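Long-range contacts in ABC sugar (Ribose) transporter, periplasmic substrate-binding subunit (Rhodobacter sphaeroides, PDB 3L49), which probably binds a sugar, perhaps ribose, in the periplasm and presents it to an ABC transporter for uptake: residues Lys6-Thr11 / Ala64-Leu69; Gly123-Val128 / Phe154-Ile159. All coordinates share one frame; numbering follows the deposited sequence.

Interaction 1: residues Lys6-Thr11 / Ala64-Leu69; sequences KTIGIT and AIIEQL
Gly9, Thr11, Ala64, Ile66 and Gln68 join strands 7-11 and 64-68 into a parallel pair, their directions only 19° apart, through four main-chain hydrogen bonds. Gly9 N reaches Ala64 O at 3.0 Å over a somewhat bent path, whereas Ile66 N to Gly9 O, at 2.8 Å, is nearly straight (173° at the hydrogen); Thr11 N to Ile66 O and Gln68 N to Thr11 O complete the ladder. On one face the beta-branched Ile8, Ile10 and Ile66 suit both the extended backbone and a buried setting, and Ala64 adds a single small methyl. There CG2 of Ile8 leans across CG1 of Ile66, 4.0 Å away, while Ile8 CD1 comes to 4.3 Å from Ala64 CB. The other face is more mixed. With chi1 of Thr11 at 169°, its hydroxyl lies anti to the backbone N and is bonded by Gln50 NE2, and its methyl is left to touch the neighbouring strand: CG2 meets Ile65 CG2 at 3.9 Å and, at the same separation, CG of Glu67. Buried Glu67 bends at chi2 and hydrogen-bonds through OE1 to Thr94 OG1; an alanine here would probably leave that hydroxyl without its mate and open a gap beside the Thr11 methyl. Gln68 has both ends of its amide held, OE1 by Gln27 and NE2 by Asp20 O, which fixes the amide's rotation; its side chain lies about 7 Å from a bound unknown ligand. Helices 18-33 and 248-263 cover the face with Ile8, Ile10 and Ile66, and strands 37-42 and 89-92 flank the pair, as expected in a periplasmic-binding-protein domain.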
ATOM      1  N   LYS A   6      12.107  27.358   3.262  1.00 43.36           N
ATOM      2  CA  LYS A   6      11.348  26.641   2.241  1.00 36.93           C
ATOM      3  C   LYS A   6       9.970  26.211   2.715  1.00 36.80           C
ATOM      4  O   LYS A   6       9.734  26.008   3.912  1.00 28.51           O
ATOM      5  CB  LYS A   6      12.126  25.425   1.713  1.00 45.45           C
ATOM      6  CG  LYS A   6      13.635  25.631   1.510  1.00 39.04           C
ATOM      7  CD  LYS A   6      13.996  26.228   0.168  1.00 52.67           C
ATOM      8  CE  LYS A   6      15.466  26.644   0.164  1.00 61.40           C
ATOM      9  NZ  LYS A   6      15.978  26.895  -1.212  1.00 70.72           N
ATOM     10  N   THR A   7       9.063  26.086   1.751  1.00 31.55           N
ATOM     11  CA  THR A   7       7.714  25.617   2.007  1.00 36.36           C
ATOM     12  C   THR A   7       7.470  24.392   1.150  1.00 31.82           C
ATOM     13  O   THR A   7       7.640  24.440  -0.068  1.00 31.06           O
ATOM     14  CB  THR A   7       6.657  26.695   1.673  1.00 41.13           C
ATOM     15  OG1 THR A   7       7.024  27.939   2.280  1.00 36.00           O
ATOM     16  CG2 THR A   7       5.288  26.278   2.181  1.00 38.94           C
ATOM     17  N   ILE A   8       7.093  23.291   1.794  1.00 31.80           N
ATOM     18  CA  ILE A   8       6.830  22.040   1.091  1.00 26.57           C
ATOM     19  C   ILE A   8       5.376  21.651   1.270  1.00 26.79           C
ATOM     20  O   ILE A   8       4.899  21.509   2.394  1.00 26.65           O
ATOM     21  CB  ILE A   8       7.738  20.868   1.599  1.00 32.14           C
ATOM     22  CG1 ILE A   8       9.216  21.285   1.728  1.00 18.19           C
ATOM     23  CG2 ILE A   8       7.552  19.595   0.743  1.00 11.85           C
ATOM     24  CD1 ILE A   8       9.893  21.783   0.457  1.00 32.28           C
ATOM     25  N   GLY A   9       4.670  21.492   0.158  1.00 24.68           N
ATOM     26  CA  GLY A   9       3.313  20.973   0.183  1.00 25.93           C
ATOM     27  C   GLY A   9       3.272  19.453   0.203  1.00 26.21           C
ATOM     28  O   GLY A   9       4.079  18.795  -0.448  1.00 30.12           O
ATOM     29  N   ILE A  10       2.334  18.907   0.970  1.00 29.56           N
ATOM     30  CA  ILE A  10       2.048  17.468   0.999  1.00 30.85           C
ATOM     31  C   ILE A  10       0.607  17.246   0.552  1.00 28.45           C
ATOM     32  O   ILE A  10      -0.312  17.856   1.103  1.00 28.56           O
ATOM     33  CB  ILE A  10       2.197  16.878   2.429  1.00 36.45           C
ATOM     34  CG1 ILE A  10       3.617  17.067   2.964  1.00 26.85           C
ATOM     35  CG2 ILE A  10       1.789  15.393   2.474  1.00 29.88           C
ATOM     36  CD1 ILE A  10       3.654  17.051   4.467  1.00 44.46           C
ATOM     37  N   THR A  11       0.411  16.388  -0.445  1.00 30.90           N
ATOM     38  CA  THR A  11      -0.936  15.977  -0.850  1.00 34.86           C
ATOM     39  C   THR A  11      -1.117  14.447  -0.783  1.00 30.96           C
ATOM     40  O   THR A  11      -0.599  13.712  -1.609  1.00 35.49           O
ATOM     41  CB  THR A  11      -1.390  16.599  -2.232  1.00 32.05           C
ATOM     42  OG1 THR A  11      -2.586  15.957  -2.692  1.00 44.47           O
ATOM     43  CG2 THR A  11      -0.320  16.471  -3.314  1.00 35.24           C
ATOM     44  N   ALA A  64       8.503  22.721  -3.237  1.00 29.85           N
ATOM     45  CA  ALA A  64       8.232  21.395  -3.825  1.00 27.61           C
ATOM     46  C   ALA A  64       6.933  20.775  -3.315  1.00 25.06           C
ATOM     47  O   ALA A  64       6.416  21.151  -2.264  1.00 29.39           O
ATOM     48  CB  ALA A  64       9.393  20.431  -3.584  1.00 32.19           C
ATOM     49  N   ILE A  65       6.419  19.805  -4.064  1.00 30.48           N
ATOM     50  CA  ILE A  65       5.222  19.053  -3.663  1.00 23.46           C
ATOM     51  C   ILE A  65       5.544  17.563  -3.469  1.00 28.19           C
ATOM     52  O   ILE A  65       6.241  16.960  -4.296  1.00 27.50           O
ATOM     53  CB  ILE A  65       4.069  19.268  -4.684  1.00 19.91           C
ATOM     54  CG1 ILE A  65       3.554  20.713  -4.586  1.00 25.79           C
ATOM     55  CG2 ILE A  65       2.915  18.259  -4.474  1.00 20.25           C
ATOM     56  CD1 ILE A  65       2.636  21.147  -5.733  1.00 27.70           C
ATOM     57  N   ILE A  66       5.073  16.989  -2.356  1.00 28.99           N
ATOM     58  CA  ILE A  66       5.101  15.535  -2.166  1.00 17.83           C
ATOM     59  C   ILE A  66       3.704  14.947  -2.274  1.00 19.49           C
ATOM     60  O   ILE A  66       2.801  15.315  -1.533  1.00 19.68           O
ATOM     61  CB  ILE A  66       5.730  15.083  -0.828  1.00 22.46           C
ATOM     62  CG1 ILE A  66       7.007  15.867  -0.498  1.00 29.01           C
ATOM     63  CG2 ILE A  66       6.047  13.599  -0.896  1.00 28.76           C
ATOM     64  CD1 ILE A  66       7.627  15.481   0.840  1.00 16.73           C
ATOM     65  N   GLU A  67       3.526  14.031  -3.212  1.00 27.13           N
ATOM     66  CA  GLU A  67       2.235  13.402  -3.410  1.00 18.08           C
ATOM     67  C   GLU A  67       2.258  12.006  -2.776  1.00 16.84           C
ATOM     68  O   GLU A  67       3.193  11.246  -2.986  1.00 16.94           O
ATOM     69  CB  GLU A  67       1.926  13.339  -4.911  1.00 28.20           C
ATOM     70  CG  GLU A  67       0.451  13.202  -5.273  1.00 31.81           C
ATOM     71  CD  GLU A  67      -0.113  11.826  -4.966  1.00 48.13           C
ATOM     72  OE1 GLU A  67       0.621  10.828  -5.119  1.00 45.84           O
ATOM     73  OE2 GLU A  67      -1.287  11.754  -4.554  1.00 60.10           O
ATOM     74  N   GLN A  68       1.218  11.656  -2.028  1.00 18.61           N
ATOM     75  CA  GLN A  68       1.145  10.328  -1.410  1.00 23.08           C
ATOM     76  C   GLN A  68      -0.084   9.524  -1.837  1.00 24.85           C
ATOM     77  O   GLN A  68      -1.216   9.937  -1.600  1.00 26.22           O
ATOM     78  CB  GLN A  68       1.199  10.462   0.108  1.00 19.75           C
ATOM     79  CG  GLN A  68       0.956   9.185   0.870  1.00 18.84           C
ATOM     80  CD  GLN A  68       1.150   9.371   2.355  1.00 28.86           C
ATOM     81  OE1 GLN A  68       2.053  10.084   2.786  1.00 30.37           O
ATOM     82  NE2 GLN A  68       0.296   8.731   3.154  1.00 31.81           N
ATOM     83  N   LEU A  69       0.167   8.380  -2.474  1.00 35.72           N
ATOM     84  CA  LEU A  69      -0.861   7.402  -2.893  1.00 32.48           C
ATOM     85  C   LEU A  69      -1.980   7.949  -3.781  1.00 33.72           C
ATOM     86  O   LEU A  69      -1.869   9.037  -4.336  1.00 33.21           O
ATOM     87  CB  LEU A  69      -1.429   6.641  -1.688  1.00 28.15           C
ATOM     88  CG  LEU A  69      -0.478   5.600  -1.096  1.00 41.07           C
ATOM     89  CD1 LEU A  69      -0.768   5.388   0.373  1.00 23.94           C
ATOM     90  CD2 LEU A  69      -0.547   4.277  -1.875  1.00 29.17           C
TER

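Interaction 2: residues Gly123-Val128 / Phe154-Ile159; sequences GGKGNV and FPDVKI
The Phe154 ring comes obliquely toward Gly124, whose CA lies 4.5 Å from CD2, and the Phe154 side chain also touches Val119 of helix 107-122. Against the flat carbonyl group of Gly124 packs Val157 CG2, 3.5 Å from both its C and its O. Two other flat groups, the Asn127 amide and the Asp156 carboxylate, belong to a beta-alpha-beta unit in which helix 138-152 links parallel strands 126-131 and 157-159. The amide runs alongside Lys158, OD1 near Lys158 CB, and its ND2 is tied to Asp191 O. Lys125 crosses Asp156 with its aliphatic part, CG to CB at 3.7 Å; NZ stays 4.8 Å from Asp156 OD2, so any attraction between these charges at the surface is probably modest. Gly126 opens the ladder, its N donating to Asp156 O at 2.9 Å, and its O then accepts from Lys158 N. Only glycine fits easily at this point, because at phi 136° a beta-carbon would press on the preceding carbonyl oxygen. Val128 N bonds to Lys158 O farther along. On the face with Val128, Val157 and Ile159, Val128 CG2 crosses Val157 CG1 at 4.0 Å, both residues packed against helix 107-122, with Val157 and Ile159 also meeting helix 138-152. Positive phi favours glycine at Gly123 and Gly124; Gly123 is the C-prime residue of the Schellman motif ending helix 107-122. Phe154-Val157 form a type I turn closed by Val157 N to Phe154 O. A water bridges the two segments, donating to Gly124 O at 2.7 Å and accepting from Asp156 N at 2.9 Å.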
ATOM      1  N   GLY A 123       1.675 -25.837  -0.105  1.00 38.53           N
ATOM      2  CA  GLY A 123       2.371 -27.037  -0.555  1.00 35.20           C
ATOM      3  C   GLY A 123       2.201 -27.286  -2.047  1.00 38.64           C
ATOM      4  O   GLY A 123       2.191 -28.435  -2.487  1.00 37.70           O
ATOM      5  N   GLY A 124       2.049 -26.208  -2.818  1.00 32.43           N
ATOM      6  CA  GLY A 124       2.013 -26.284  -4.274  1.00 39.53           C
ATOM      7  C   GLY A 124       0.670 -26.646  -4.880  1.00 45.95           C
ATOM      8  O   GLY A 124       0.561 -26.810  -6.096  1.00 44.51           O
ATOM      9  N   LYS A 125      -0.355 -26.754  -4.039  1.00 45.57           N
ATOM     10  CA  LYS A 125      -1.698 -27.100  -4.495  1.00 50.49           C
ATOM     11  C   LYS A 125      -2.749 -26.342  -3.683  1.00 48.77           C
ATOM     12  O   LYS A 125      -2.613 -26.186  -2.461  1.00 47.75           O
ATOM     13  CB  LYS A 125      -1.921 -28.619  -4.385  1.00 52.86           C
ATOM     14  CG  LYS A 125      -2.996 -29.187  -5.315  1.00 58.95           C
ATOM     15  CD  LYS A 125      -4.364 -29.311  -4.646  1.00 71.57           C
ATOM     16  CE  LYS A 125      -5.442 -29.705  -5.647  1.00 78.63           C
ATOM     17  NZ  LYS A 125      -5.276 -31.101  -6.149  1.00 78.99           N
ATOM     18  N   GLY A 126      -3.789 -25.872  -4.375  1.00 45.44           N
ATOM     19  CA  GLY A 126      -4.957 -25.261  -3.735  1.00 36.57           C
ATOM     20  C   GLY A 126      -5.427 -24.002  -4.426  1.00 36.95           C
ATOM     21  O   GLY A 126      -4.704 -23.433  -5.245  1.00 34.28           O
ATOM     22  N   ASN A 127      -6.636 -23.558  -4.084  1.00 35.17           N
ATOM     23  CA  ASN A 127      -7.226 -22.367  -4.705  1.00 27.10           C
ATOM     24  C   ASN A 127      -7.137 -21.103  -3.846  1.00 26.85           C
ATOM     25  O   ASN A 127      -7.115 -21.175  -2.622  1.00 28.80           O
ATOM     26  CB  ASN A 127      -8.667 -22.635  -5.132  1.00 31.19           C
ATOM     27  CG  ASN A 127      -8.795 -23.874  -5.999  1.00 39.27           C
ATOM     28  OD1 ASN A 127      -8.036 -24.063  -6.953  1.00 31.83           O
ATOM     29  ND2 ASN A 127      -9.756 -24.730  -5.665  1.00 35.81           N
ATOM     30  N   VAL A 128      -7.084 -19.953  -4.509  1.00 20.72           N
ATOM     31  CA  VAL A 128      -6.745 -18.695  -3.862  1.00 26.63           C
ATOM     32  C   VAL A 128      -7.808 -17.648  -4.150  1.00 29.22           C
ATOM     33  O   VAL A 128      -8.034 -17.276  -5.307  1.00 22.54           O
ATOM     34  CB  VAL A 128      -5.344 -18.159  -4.319  1.00 29.36           C
ATOM     35  CG1 VAL A 128      -5.074 -16.749  -3.783  1.00 23.11           C
ATOM     36  CG2 VAL A 128      -4.231 -19.090  -3.881  1.00 16.16           C
ATOM     37  N   PHE A 154       3.038 -22.655 -10.908  1.00 36.63           N
ATOM     38  CA  PHE A 154       2.359 -23.681 -10.126  1.00 29.01           C
ATOM     39  C   PHE A 154       0.958 -23.953 -10.691  1.00 34.01           C
ATOM     40  O   PHE A 154      -0.013 -23.288 -10.311  1.00 26.14           O
ATOM     41  CB  PHE A 154       2.311 -23.274  -8.649  1.00 27.71           C
ATOM     42  CG  PHE A 154       3.678 -23.074  -8.035  1.00 27.83           C
ATOM     43  CD1 PHE A 154       4.307 -21.821  -8.063  1.00 24.33           C
ATOM     44  CD2 PHE A 154       4.343 -24.140  -7.447  1.00 15.43           C
ATOM     45  CE1 PHE A 154       5.589 -21.637  -7.511  1.00 15.03           C
ATOM     46  CE2 PHE A 154       5.624 -23.966  -6.880  1.00 34.71           C
ATOM     47  CZ  PHE A 154       6.244 -22.711  -6.916  1.00 21.40           C
ATOM     48  N   PRO A 155       0.851 -24.940 -11.604  1.00 40.86           N
ATOM     49  CA  PRO A 155      -0.413 -25.212 -12.307  1.00 40.78           C
ATOM     50  C   PRO A 155      -1.548 -25.664 -11.388  1.00 36.69           C
ATOM     51  O   PRO A 155      -2.712 -25.528 -11.757  1.00 37.02           O
ATOM     52  CB  PRO A 155      -0.038 -26.326 -13.297  1.00 32.62           C
ATOM     53  CG  PRO A 155       1.167 -26.973 -12.709  1.00 39.33           C
ATOM     54  CD  PRO A 155       1.920 -25.868 -12.024  1.00 41.18           C
ATOM     55  N   ASP A 156      -1.206 -26.172 -10.203  1.00 37.49           N
ATOM     56  CA  ASP A 156      -2.199 -26.607  -9.218  1.00 42.13           C
ATOM     57  C   ASP A 156      -2.538 -25.535  -8.178  1.00 46.80           C
ATOM     58  O   ASP A 156      -3.307 -25.792  -7.247  1.00 51.71           O
ATOM     59  CB  ASP A 156      -1.746 -27.898  -8.523  1.00 43.61           C
ATOM     60  CG  ASP A 156      -2.063 -29.149  -9.330  1.00 54.50           C
ATOM     61  OD1 ASP A 156      -2.880 -29.079 -10.275  1.00 65.67           O
ATOM     62  OD2 ASP A 156      -1.497 -30.216  -9.008  1.00 61.38           O
ATOM     63  N   VAL A 157      -1.955 -24.346  -8.332  1.00 42.88           N
ATOM     64  CA  VAL A 157      -2.339 -23.190  -7.522  1.00 38.07           C
ATOM     65  C   VAL A 157      -3.084 -22.200  -8.400  1.00 44.13           C
ATOM     66  O   VAL A 157      -2.489 -21.574  -9.275  1.00 49.79           O
ATOM     67  CB  VAL A 157      -1.141 -22.490  -6.837  1.00 32.02           C
ATOM     68  CG1 VAL A 157      -1.626 -21.330  -5.989  1.00 27.05           C
ATOM     69  CG2 VAL A 157      -0.393 -23.456  -5.970  1.00 26.65           C
ATOM     70  N   LYS A 158      -4.387 -22.063  -8.164  1.00 48.21           N
ATOM     71  CA  LYS A 158      -5.236 -21.253  -9.037  1.00 47.91           C
ATOM     72  C   LYS A 158      -6.007 -20.147  -8.316  1.00 45.46           C
ATOM     73  O   LYS A 158      -6.364 -20.279  -7.145  1.00 44.60           O
ATOM     74  CB  LYS A 158      -6.170 -22.151  -9.849  1.00 50.69           C
ATOM     75  CG  LYS A 158      -5.502 -22.731 -11.099  1.00 59.44           C
ATOM     76  CD  LYS A 158      -6.303 -23.865 -11.725  1.00 62.73           C
ATOM     77  CE  LYS A 158      -6.107 -25.174 -10.966  1.00 67.15           C
ATOM     78  NZ  LYS A 158      -6.660 -26.337 -11.713  1.00 49.78           N
ATOM     79  N   ILE A 159      -6.231 -19.049  -9.031  1.00 39.00           N
ATOM     80  CA  ILE A 159      -7.022 -17.922  -8.550  1.00 41.54           C
ATOM     81  C   ILE A 159      -8.491 -18.177  -8.899  1.00 47.95           C
ATOM     82  O   ILE A 159      -8.823 -18.375 -10.078  1.00 50.46           O
ATOM     83  CB  ILE A 159      -6.522 -16.599  -9.190  1.00 34.49           C
ATOM     84  CG1 ILE A 159      -5.123 -16.269  -8.669  1.00 36.44           C
ATOM     85  CG2 ILE A 159      -7.480 -15.444  -8.917  1.00 39.16           C
ATOM     86  CD1 ILE A 159      -4.390 -15.198  -9.446  1.00 37.55           C
TER
HETATM   87  O   HOH W   1       1.199 -26.480  -8.664  1.00 46.49           O

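Overall arrangement
Interaction 1 closes before interaction 2 begins along the chain, and the two lie on opposite sides of its centre, their own centres 43 Å apart and their nearest atoms about 21 Å apart. Both pair neighbouring parallel strands of the same mixed sheet, but at distant places: strand 7-12 lies between outermost strand 37-42 and strand 64-68, which borders 89-92, whereas strand 157-159 is outermost at the other end. This is consistent with the two-lobed build of periplasmic sugar-binding proteins, in which ligand is held between lobes, one contact probably in each. Interaction 1 is buried, with Gln68 near the unknown ligand; interaction 2 joins strand 157-159 to 126-131 at the surface.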